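Local coordinates for protein glycoside Hydrolase (Bacteroides plebeius, PDB 5T3B) that probably hydrolyses glycosidic bonds of an agar-type polysaccharide, as a family 50 glycoside hydrolase of a gut bacterium, at residues D252-F257 / R336-P341; G261-D266 / E301-F306; E305-C310 / K342-I347. All coordinates share one frame; numbering follows the deposited sequence.

Interaction 1: residues D252-F257 / R336-P341; sequences DNEIDF and RLHSLP. With EDO (1,2-ethanediol), chain D.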
loop_
_atom_site.group_PDB
_atom_site.type_symbol
_atom_site.label_atom_id
_atom_site.label_comp_id
_atom_site.label_asym_id
_atom_site.label_seq_id
_atom_site.Cartn_x
_atom_site.Cartn_y
_atom_site.Cartn_z
ATOM N N ASP A 252 1.994 -4.850 9.998
ATOM C CA ASP A 252 3.401 -5.056 9.761
ATOM C C ASP A 252 3.685 -4.489 8.392
ATOM O O ASP A 252 2.798 -3.976 7.706
ATOM C CB ASP A 252 3.792 -6.525 9.916
ATOM C CG ASP A 252 4.225 -6.917 11.302
ATOM O OD1 ASP A 252 5.155 -6.320 11.844
ATOM O OD2 ASP A 252 3.683 -7.903 11.923
ATOM N N ASN A 253 4.962 -4.596 8.002
ATOM C CA ASN A 253 5.402 -4.075 6.728
ATOM C C ASN A 253 6.459 -4.999 6.131
ATOM O O ASN A 253 7.493 -5.241 6.770
ATOM C CB ASN A 253 6.019 -2.707 6.880
ATOM C CG ASN A 253 6.469 -2.075 5.567
ATOM O OD1 ASN A 253 5.728 -1.963 4.593
ATOM N ND2 ASN A 253 7.722 -1.657 5.559
ATOM N N GLU A 254 6.193 -5.561 4.933
ATOM C CA GLU A 254 7.233 -6.359 4.264
ATOM C C GLU A 254 7.789 -7.481 5.115
ATOM O O GLU A 254 9.002 -7.666 5.234
ATOM C CB GLU A 254 8.333 -5.452 3.727
ATOM C CG GLU A 254 7.849 -4.353 2.801
ATOM C CD GLU A 254 8.908 -3.738 1.930
ATOM O OE1 GLU A 254 10.111 -3.804 2.308
ATOM O OE2 GLU A 254 8.484 -3.150 0.900
ATOM N N ILE A 255 6.886 -8.313 5.635
ATOM C CA ILE A 255 7.323 -9.502 6.320
ATOM C C ILE A 255 8.040 -10.437 5.323
ATOM O O ILE A 255 7.559 -10.679 4.237
ATOM C CB ILE A 255 6.099 -10.241 6.903
ATOM C CG1 ILE A 255 5.372 -9.388 7.958
ATOM C CG2 ILE A 255 6.494 -11.580 7.500
ATOM C CD1 ILE A 255 4.018 -9.951 8.356
ATOM N N ASP A 256 9.166 -10.989 5.780
ATOM C CA ASP A 256 9.850 -11.979 4.944
ATOM C C ASP A 256 9.115 -13.309 5.064
ATOM O O ASP A 256 9.032 -13.919 6.092
ATOM C CB ASP A 256 11.281 -12.070 5.430
ATOM C CG ASP A 256 12.110 -13.076 4.758
ATOM O OD1 ASP A 256 11.630 -13.948 4.011
ATOM O OD2 ASP A 256 13.384 -12.965 4.944
ATOM N N PHE A 257 8.548 -13.725 3.971
ATOM C CA PHE A 257 7.892 -15.050 3.866
ATOM C C PHE A 257 8.574 -15.878 2.848
ATOM O O PHE A 257 7.959 -16.805 2.303
ATOM C CB PHE A 257 6.437 -14.981 3.394
ATOM C CG PHE A 257 5.451 -14.377 4.317
ATOM C CD1 PHE A 257 4.701 -15.232 5.191
ATOM C CD2 PHE A 257 4.990 -13.104 4.167
ATOM C CE1 PHE A 257 3.710 -14.653 5.949
ATOM C CE2 PHE A 257 3.990 -12.566 4.949
ATOM C CZ PHE A 257 3.348 -13.361 5.842
ATOM N N ARG A 336 1.308 -5.433 4.015
ATOM C CA ARG A 336 2.154 -4.724 3.046
ATOM C C ARG A 336 3.149 -5.711 2.410
ATOM O O ARG A 336 4.336 -5.676 2.643
ATOM C CB ARG A 336 2.787 -3.499 3.677
ATOM C CG ARG A 336 1.800 -2.646 4.444
ATOM C CD ARG A 336 2.439 -1.636 5.368
ATOM N NE ARG A 336 3.226 -0.674 4.621
ATOM C CZ ARG A 336 2.699 0.383 4.026
ATOM N NH1 ARG A 336 3.461 1.180 3.284
ATOM N NH2 ARG A 336 1.440 0.719 4.212
ATOM N N LEU A 337 2.563 -6.636 1.637
ATOM C CA LEU A 337 3.326 -7.696 0.999
ATOM C C LEU A 337 4.202 -7.099 -0.049
ATOM O O LEU A 337 3.903 -6.070 -0.641
ATOM C CB LEU A 337 2.349 -8.716 0.350
ATOM C CG LEU A 337 1.503 -9.516 1.370
ATOM C CD1 LEU A 337 0.318 -10.131 0.680
ATOM C CD2 LEU A 337 2.354 -10.584 2.044
ATOM N N HIS A 338 5.323 -7.782 -0.341
ATOM C CA HIS A 338 6.310 -7.246 -1.241
ATOM C C HIS A 338 7.039 -8.390 -1.919
ATOM O O HIS A 338 6.668 -9.557 -1.750
ATOM C CB HIS A 338 7.271 -6.284 -0.524
ATOM C CG HIS A 338 8.270 -6.987 0.307
ATOM N ND1 HIS A 338 7.951 -8.004 1.165
ATOM C CD2 HIS A 338 9.607 -6.804 0.413
ATOM C CE1 HIS A 338 9.043 -8.453 1.740
ATOM N NE2 HIS A 338 10.073 -7.737 1.296
ATOM N N SER A 339 8.088 -8.063 -2.685
ATOM C CA SER A 339 9.103 -9.054 -3.077
ATOM C C SER A 339 8.449 -10.301 -3.674
ATOM O O SER A 339 7.518 -10.222 -4.499
ATOM C CB SER A 339 10.063 -9.317 -1.838
ATOM O OG SER A 339 11.069 -10.290 -2.081
ATOM N N LEU A 340 8.946 -11.444 -3.235
ATOM C CA LEU A 340 8.369 -12.743 -3.631
ATOM C C LEU A 340 7.011 -13.069 -2.963
ATOM O O LEU A 340 6.139 -13.641 -3.620
ATOM C CB LEU A 340 9.361 -13.861 -3.408
ATOM C CG LEU A 340 10.661 -13.778 -4.128
ATOM C CD1 LEU A 340 11.525 -14.955 -3.789
ATOM C CD2 LEU A 340 10.392 -13.771 -5.588
ATOM N N PRO A 341 6.825 -12.645 -1.691
ATOM C CA PRO A 341 5.551 -13.058 -1.055
ATOM C C PRO A 341 4.304 -12.606 -1.776
ATOM O O PRO A 341 3.314 -13.333 -1.796
ATOM C CB PRO A 341 5.659 -12.452 0.326
ATOM C CG PRO A 341 7.125 -12.540 0.636
ATOM C CD PRO A 341 7.784 -12.202 -0.671
HETATM C C1 EDO D . 11.181 -2.982 -1.493
HETATM O O1 EDO D . 10.058 -3.801 -1.226
HETATM C C2 EDO D . 12.389 -3.378 -0.686
HETATM O O2 EDO D . 12.070 -3.091 0.697
HETATM O O HOH W 1 4.112 -8.439 4.600
HETATM O O HOH W 2 5.807 -9.376 2.543
#

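Interaction 2: residues G261-D266 / E301-F306; sequences GNRLLD and ELNNEF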
loop_
_atom_site.group_PDB
_atom_site.type_symbol
_atom_site.label_atom_id
_atom_site.label_comp_id
_atom_site.label_asym_id
_atom_site.label_seq_id
_atom_site.Cartn_x
_atom_site.Cartn_y
_atom_site.Cartn_z
ATOM N N GLY A 261 16.968 -15.956 -2.976
ATOM C CA GLY A 261 18.084 -16.704 -2.351
ATOM C C GLY A 261 17.844 -17.370 -1.003
ATOM O O GLY A 261 18.706 -18.104 -0.591
ATOM N N ASN A 262 16.655 -17.210 -0.388
ATOM C CA ASN A 262 16.407 -17.936 0.809
ATOM C C ASN A 262 14.948 -18.266 1.047
ATOM O O ASN A 262 14.133 -17.411 1.443
ATOM C CB ASN A 262 16.899 -17.125 1.996
ATOM C CG ASN A 262 18.372 -17.387 2.383
ATOM O OD1 ASN A 262 19.080 -16.439 2.505
ATOM N ND2 ASN A 262 18.796 -18.649 2.637
ATOM N N ARG A 263 14.632 -19.512 0.817
ATOM C CA ARG A 263 13.286 -19.926 1.096
ATOM C C ARG A 263 13.023 -20.018 2.611
ATOM O O ARG A 263 13.869 -20.437 3.408
ATOM C CB ARG A 263 13.083 -21.256 0.524
ATOM C CG ARG A 263 13.156 -21.247 -0.967
ATOM C CD ARG A 263 12.710 -22.560 -1.589
ATOM N NE ARG A 263 13.500 -23.709 -1.147
ATOM C CZ ARG A 263 13.627 -24.869 -1.801
ATOM N NH1 ARG A 263 13.021 -25.127 -2.986
ATOM N NH2 ARG A 263 14.354 -25.805 -1.229
ATOM N N LEU A 264 11.797 -19.719 2.973
ATOM C CA LEU A 264 11.370 -19.713 4.358
ATOM C C LEU A 264 11.476 -21.081 4.995
ATOM O O LEU A 264 12.032 -21.242 6.087
ATOM C CB LEU A 264 9.940 -19.157 4.496
ATOM C CG LEU A 264 9.505 -18.892 5.918
ATOM C CD1 LEU A 264 10.196 -17.719 6.553
ATOM C CD2 LEU A 264 8.011 -18.658 5.949
ATOM N N LEU A 265 10.931 -22.062 4.312
ATOM C CA LEU A 265 10.851 -23.420 4.880
ATOM C C LEU A 265 12.266 -23.980 5.081
ATOM O O LEU A 265 12.574 -24.510 6.163
ATOM C CB LEU A 265 9.995 -24.339 4.012
ATOM C CG LEU A 265 9.833 -25.788 4.416
ATOM C CD1 LEU A 265 9.398 -25.875 5.861
ATOM C CD2 LEU A 265 8.847 -26.451 3.461
ATOM N N ASP A 266 13.169 -23.765 4.131
ATOM C CA ASP A 266 14.566 -24.189 4.297
ATOM C C ASP A 266 15.219 -23.577 5.533
ATOM O O ASP A 266 15.848 -24.271 6.356
ATOM C CB ASP A 266 15.423 -23.769 3.113
ATOM C CG ASP A 266 15.112 -24.515 1.844
ATOM O OD1 ASP A 266 14.239 -25.380 1.809
ATOM O OD2 ASP A 266 15.791 -24.199 0.845
ATOM N N GLU A 301 7.177 -25.530 -4.260
ATOM C CA GLU A 301 5.754 -25.749 -3.905
ATOM C C GLU A 301 5.523 -25.926 -2.436
ATOM O O GLU A 301 4.623 -25.337 -1.850
ATOM C CB GLU A 301 5.162 -26.893 -4.724
ATOM C CG GLU A 301 3.649 -26.965 -4.649
ATOM C CD GLU A 301 2.928 -25.714 -5.236
ATOM O OE1 GLU A 301 3.566 -24.911 -5.937
ATOM O OE2 GLU A 301 1.713 -25.576 -5.035
ATOM N N LEU A 302 6.344 -26.761 -1.811
ATOM C CA LEU A 302 6.253 -26.988 -0.384
ATOM C C LEU A 302 6.563 -25.748 0.409
ATOM O O LEU A 302 5.872 -25.412 1.359
ATOM C CB LEU A 302 7.149 -28.156 0.067
ATOM C CG LEU A 302 6.696 -29.554 -0.334
ATOM C CD1 LEU A 302 7.814 -30.509 0.053
ATOM C CD2 LEU A 302 5.379 -29.913 0.379
ATOM N N ASN A 303 7.609 -25.070 0.013
ATOM C CA ASN A 303 7.957 -23.775 0.598
ATOM C C ASN A 303 6.791 -22.785 0.510
ATOM O O ASN A 303 6.428 -22.172 1.500
ATOM C CB ASN A 303 9.207 -23.175 -0.011
ATOM C CG ASN A 303 9.529 -21.845 0.628
ATOM O OD1 ASN A 303 9.731 -21.730 1.835
ATOM N ND2 ASN A 303 9.542 -20.813 -0.192
ATOM N N ASN A 304 6.208 -22.685 -0.669
ATOM C CA ASN A 304 5.156 -21.721 -0.878
ATOM C C ASN A 304 3.958 -22.069 -0.043
ATOM O O ASN A 304 3.347 -21.166 0.558
ATOM C CB ASN A 304 4.809 -21.596 -2.348
ATOM C CG ASN A 304 5.894 -20.919 -3.133
ATOM O OD1 ASN A 304 6.812 -20.298 -2.581
ATOM N ND2 ASN A 304 5.883 -21.158 -4.418
ATOM N N GLU A 305 3.570 -23.353 0.007
ATOM C CA GLU A 305 2.486 -23.776 0.859
ATOM C C GLU A 305 2.743 -23.503 2.322
ATOM O O GLU A 305 1.868 -23.008 3.042
ATOM C CB GLU A 305 2.198 -25.264 0.656
ATOM C CG GLU A 305 0.955 -25.681 1.395
ATOM C CD GLU A 305 0.573 -27.134 1.183
ATOM O OE1 GLU A 305 1.235 -27.820 0.374
ATOM O OE2 GLU A 305 -0.387 -27.591 1.878
ATOM N N PHE A 306 3.959 -23.798 2.774
ATOM C CA PHE A 306 4.305 -23.546 4.171
ATOM C C PHE A 306 4.223 -22.054 4.513
ATOM O O PHE A 306 3.709 -21.686 5.561
ATOM C CB PHE A 306 5.690 -24.116 4.523
ATOM C CG PHE A 306 6.082 -23.877 5.933
ATOM C CD1 PHE A 306 5.488 -24.576 6.946
ATOM C CD2 PHE A 306 6.988 -22.901 6.237
ATOM C CE1 PHE A 306 5.824 -24.287 8.272
ATOM C CE2 PHE A 306 7.300 -22.574 7.533
ATOM C CZ PHE A 306 6.761 -23.299 8.571
#

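Interaction 3: residues E305-C310 / K342-I347; sequences EFAGIC and KYNSYI. With EDO (1,2-ethanediol), chain L.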
loop_
_atom_site.group_PDB
_atom_site.type_symbol
_atom_site.label_atom_id
_atom_site.label_comp_id
_atom_site.label_asym_id
_atom_site.label_seq_id
_atom_site.Cartn_x
_atom_site.Cartn_y
_atom_site.Cartn_z
ATOM N N GLU A 305 3.570 -23.353 0.007
ATOM C CA GLU A 305 2.486 -23.776 0.859
ATOM C C GLU A 305 2.743 -23.503 2.322
ATOM O O GLU A 305 1.868 -23.008 3.042
ATOM C CB GLU A 305 2.198 -25.264 0.656
ATOM C CG GLU A 305 0.955 -25.681 1.395
ATOM C CD GLU A 305 0.573 -27.134 1.183
ATOM O OE1 GLU A 305 1.235 -27.820 0.374
ATOM O OE2 GLU A 305 -0.387 -27.591 1.878
ATOM N N PHE A 306 3.959 -23.798 2.774
ATOM C CA PHE A 306 4.305 -23.546 4.171
ATOM C C PHE A 306 4.223 -22.054 4.513
ATOM O O PHE A 306 3.709 -21.686 5.561
ATOM C CB PHE A 306 5.690 -24.116 4.523
ATOM C CG PHE A 306 6.082 -23.877 5.933
ATOM C CD1 PHE A 306 5.488 -24.576 6.946
ATOM C CD2 PHE A 306 6.988 -22.901 6.237
ATOM C CE1 PHE A 306 5.824 -24.287 8.272
ATOM C CE2 PHE A 306 7.300 -22.574 7.533
ATOM C CZ PHE A 306 6.761 -23.299 8.571
ATOM N N ALA A 307 4.763 -21.208 3.614
ATOM C CA ALA A 307 4.635 -19.784 3.811
ATOM C C ALA A 307 3.162 -19.356 3.935
ATOM O O ALA A 307 2.815 -18.472 4.703
ATOM C CB ALA A 307 5.369 -19.049 2.680
ATOM N N GLY A 308 2.295 -19.958 3.118
ATOM C CA GLY A 308 0.867 -19.744 3.212
ATOM C C GLY A 308 0.269 -20.110 4.561
ATOM O O GLY A 308 -0.624 -19.436 5.055
ATOM N N ILE A 309 0.716 -21.227 5.151
ATOM C CA ILE A 309 0.280 -21.631 6.488
ATOM C C ILE A 309 0.700 -20.594 7.514
ATOM O O ILE A 309 -0.093 -20.189 8.382
ATOM C CB ILE A 309 0.823 -23.044 6.881
ATOM C CG1 ILE A 309 0.110 -24.082 6.006
ATOM C CG2 ILE A 309 0.669 -23.274 8.358
ATOM C CD1 ILE A 309 0.779 -25.396 6.043
ATOM N N CYS A 310 1.919 -20.100 7.381
ATOM C CA CYS A 310 2.376 -19.030 8.249
ATOM C C CYS A 310 1.492 -17.787 8.133
ATOM O O CYS A 310 1.073 -17.177 9.107
ATOM C CB CYS A 310 3.840 -18.650 7.900
ATOM S SG CYS A 310 5.058 -19.883 8.224
ATOM N N LYS A 342 4.313 -11.410 -2.377
ATOM C CA LYS A 342 3.131 -10.937 -3.078
ATOM C C LYS A 342 2.710 -11.803 -4.279
ATOM O O LYS A 342 1.599 -11.714 -4.747
ATOM C CB LYS A 342 3.254 -9.485 -3.486
ATOM C CG LYS A 342 4.239 -9.251 -4.603
ATOM C CD LYS A 342 4.321 -7.793 -5.079
ATOM C CE LYS A 342 5.286 -7.564 -6.234
ATOM N NZ LYS A 342 6.677 -7.749 -5.812
ATOM N N TYR A 343 3.651 -12.616 -4.779
ATOM C CA TYR A 343 3.365 -13.482 -5.881
ATOM C C TYR A 343 2.984 -14.879 -5.458
ATOM O O TYR A 343 2.645 -15.722 -6.277
ATOM C CB TYR A 343 4.590 -13.565 -6.844
ATOM C CG TYR A 343 4.919 -12.264 -7.563
ATOM C CD1 TYR A 343 4.032 -11.699 -8.461
ATOM C CD2 TYR A 343 6.143 -11.651 -7.397
ATOM C CE1 TYR A 343 4.351 -10.523 -9.144
ATOM C CE2 TYR A 343 6.495 -10.513 -8.096
ATOM C CZ TYR A 343 5.605 -9.936 -8.963
ATOM O OH TYR A 343 5.963 -8.784 -9.662
ATOM N N ASN A 344 3.033 -15.153 -4.166
ATOM C CA ASN A 344 2.723 -16.507 -3.666
ATOM C C ASN A 344 1.247 -16.663 -3.489
ATOM O O ASN A 344 0.675 -16.079 -2.573
ATOM C CB ASN A 344 3.491 -16.710 -2.352
ATOM C CG ASN A 344 3.274 -18.059 -1.711
ATOM O OD1 ASN A 344 2.372 -18.783 -2.068
ATOM N ND2 ASN A 344 4.080 -18.386 -0.727
ATOM N N SER A 345 0.613 -17.484 -4.333
ATOM C CA SER A 345 -0.807 -17.650 -4.310
ATOM C C SER A 345 -1.314 -18.136 -2.968
ATOM O O SER A 345 -2.436 -17.851 -2.621
ATOM C CB SER A 345 -1.283 -18.592 -5.405
ATOM O OG SER A 345 -0.702 -19.865 -5.286
ATOM N N TYR A 346 -0.500 -18.934 -2.241
ATOM C CA TYR A 346 -0.959 -19.405 -0.951
ATOM C C TYR A 346 -1.085 -18.289 0.077
ATOM O O TYR A 346 -1.941 -18.318 0.960
ATOM C CB TYR A 346 -0.070 -20.505 -0.375
ATOM C CG TYR A 346 -0.065 -21.775 -1.191
ATOM C CD1 TYR A 346 -1.030 -22.750 -0.965
ATOM C CD2 TYR A 346 0.902 -22.029 -2.124
ATOM C CE1 TYR A 346 -1.010 -23.931 -1.676
ATOM C CE2 TYR A 346 0.952 -23.219 -2.823
ATOM C CZ TYR A 346 -0.023 -24.152 -2.614
ATOM O OH TYR A 346 0.013 -25.308 -3.319
ATOM N N ILE A 347 -0.179 -17.312 -0.007
ATOM C CA ILE A 347 -0.224 -16.160 0.907
ATOM C C ILE A 347 -1.409 -15.257 0.526
ATOM O O ILE A 347 -2.140 -14.786 1.385
ATOM C CB ILE A 347 1.087 -15.398 0.879
ATOM C CG1 ILE A 347 2.196 -16.235 1.498
ATOM C CG2 ILE A 347 0.982 -14.056 1.602
ATOM C CD1 ILE A 347 3.542 -15.623 1.443
HETATM C C1 EDO L . 2.346 -20.967 -5.271
HETATM O O1 EDO L . 1.500 -21.495 -6.286
HETATM C C2 EDO L . 3.163 -19.949 -6.001
HETATM O O2 EDO L . 2.392 -18.805 -6.296
#

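Interaction 1: residues D252-F257 / R336-P341
A first torsion of -178° swings the amide of Asn-253 away from its own backbone N, while Arg-336 bends at chi3 (63°) to bring NE back to that amide. The Asn-253/Glu-254 pair lies in a loop and is consistent with the Asn-Glu motif of clan GH-A glycosidases, which are built on a (beta/alpha)8 barrel; in such relatives the glutamate is usually the acid/base. NE of Arg-336 donates to OD1 of Asn-253 at 2.8 Å, keeping the oxygen in the guanidinium plane but reaching it from 43° above the plane of the amide. Asn-361 ND2 bonds to the same oxygen, and the arginine's NH1 forms a salt bridge with Glu-389, which probably holds amide and guanidinium in place. Alongside, the backbone N of Glu-254 donates to Arg-336 O at 3.0 Å.

The Glu-254 side chain runs across the His-338 ring. Its CB sits almost on the ring normal, 3.5 Å from the centroid, in a CH-pi contact, and the carboxylate stacks nearly parallel to the ring; CB of Ser-339 covers the opposite face. Both carboxylate oxygens accept from a 1,2-ethanediol, OE1 from its O2 at 2.6 Å and OE2 from its O1 at 2.7 Å; probably from the crystallisation liquor, it may mark a pocket for sugar hydroxyls. OE2 also bonds Asn-361 ND2. Farther along, Phe-257 packs on Leu-337 and places its CB 3.7 Å from CG of Pro-341. At the ring edge of His-338, one water bridges the segments, 2.9 Å from ND1 and donating to Ile-255 O at 2.8 Å.

Interaction 2: residues G261-D266 / E301-F306
Asn-303 of helix 300-324 makes the polar link to the start of helix 264-269. Its OD1 accepts from the backbone N of Leu-265 at 2.8 Å in a nearly straight bond (N-H...O 172°), with the donor only slightly tilted from the carbonyl plane. This occupies a first-turn N-H that has no carbonyl of its own helix to meet. The other end of the amide, ND2, is bonded to Ser-258, which fixes the flip of the group.

The charged interactions run beside this bond. Arg-263, at the N-cap position, bends at chi3 (-59°) to grip Asp-266 side-on: NE meets OD2 from above the carboxylate plane, whereas NH2 reaches the syn lone pair of OD2 at 3.0 Å and that of OD1 at 3.1 Å. Its NH1 pairs with Asp-300. Cutting Arg-263 back to an alanine is likely to leave Asp-266 and Asp-300 without their shared cation and to remove the CG and CD packing beside ND2 and CB of Asn-303.

Packing contacts complete the seam. CB of Arg-263 lies 3.6 Å from CG of Asn-303. CD1 of Leu-265 rests over one face of the Phe-306 ring, 4.0 Å from its centroid, in a CH-pi contact, while CD2 lies 4.2 Å from CB of Leu-302. Helix 277-288 closes over this cluster through Ala-282, Phe-285 and Met-286, so that three helices converge on Leu-265.

Interaction 3: residues E305-C310 / K342-I347
Tyr-346 and Gly-308 meet where the capped N-terminal turn of helix 345-354 abuts the flank of helix 300-324, a close helix-to-helix contact made possible by the glycine. CA of Gly-308 lies 3.8 Å from CB of Tyr-346, and the missing side chain leaves room for that atom, since a CB on Gly-308 would come within 2.5 Å of Tyr-346 CB. The backbones accordingly come very near, with the CA atoms of Gly-308 and Ile-347 4.4 Å apart.

Beyond its CB, Tyr-346 lies across the preceding turn of the longer helix. CA of Glu-305 sits over the centre of the ring, 3.8 Å from the centroid and close to the normal, a CH-pi contact. CB and CG of Glu-305 continue above the CE1 and CZ side, and the extended chain carries the carboxylate onward to a salt bridge with Lys-289. The tyrosine hydroxyl reaches Glu-301 one turn earlier on the same helix.

On the inner side, CB of Ala-307 touches both ND2 of Asn-344, at 3.7 Å, and CD1 of Ile-347, at 4.1 Å. Asn-344 is the N-cap: with its CG turned opposite the backbone N (chi1 180°), OD1 accepts from the N of Tyr-346 at 2.9 Å, while ND2 donates to Asn-304 O in helix 300-324. One side chain thus caps its own helix and ties it to its neighbour. A 1,2-ethanediol, probably from the crystallisation liquor, satisfies another N-H of the first turn, its O2 accepting from Ser-345 N at 3.0 Å in a nearly straight bond (172°). The combination is that of an asparagine N-capped helix whose first turn packs on Ala-307 and Gly-308 of a neighbouring helix.

Interactions 2 and 3 both use helix 300-324, and interaction 1 packs beside them. The two helix contacts share Glu-305 and Phe-306 and have centres about 9 Å apart; CD2 of Leu-264 in interaction 2 touches SG of Cys-310 in interaction 3 at 3.9 Å. Interaction 1 lies about 11 Å, centre to centre, from interaction 3 and meets it through Phe-257, whose CB is 3.5 Å from CD1 of Ile-347 and whose O is 3.4 Å from CB of Ala-307. It also meets interaction 2, where Phe-257 O packs on CB of Leu-264. Only interaction 1 carries the probable active-site pair; the others are helix packing farther from the chain's centre.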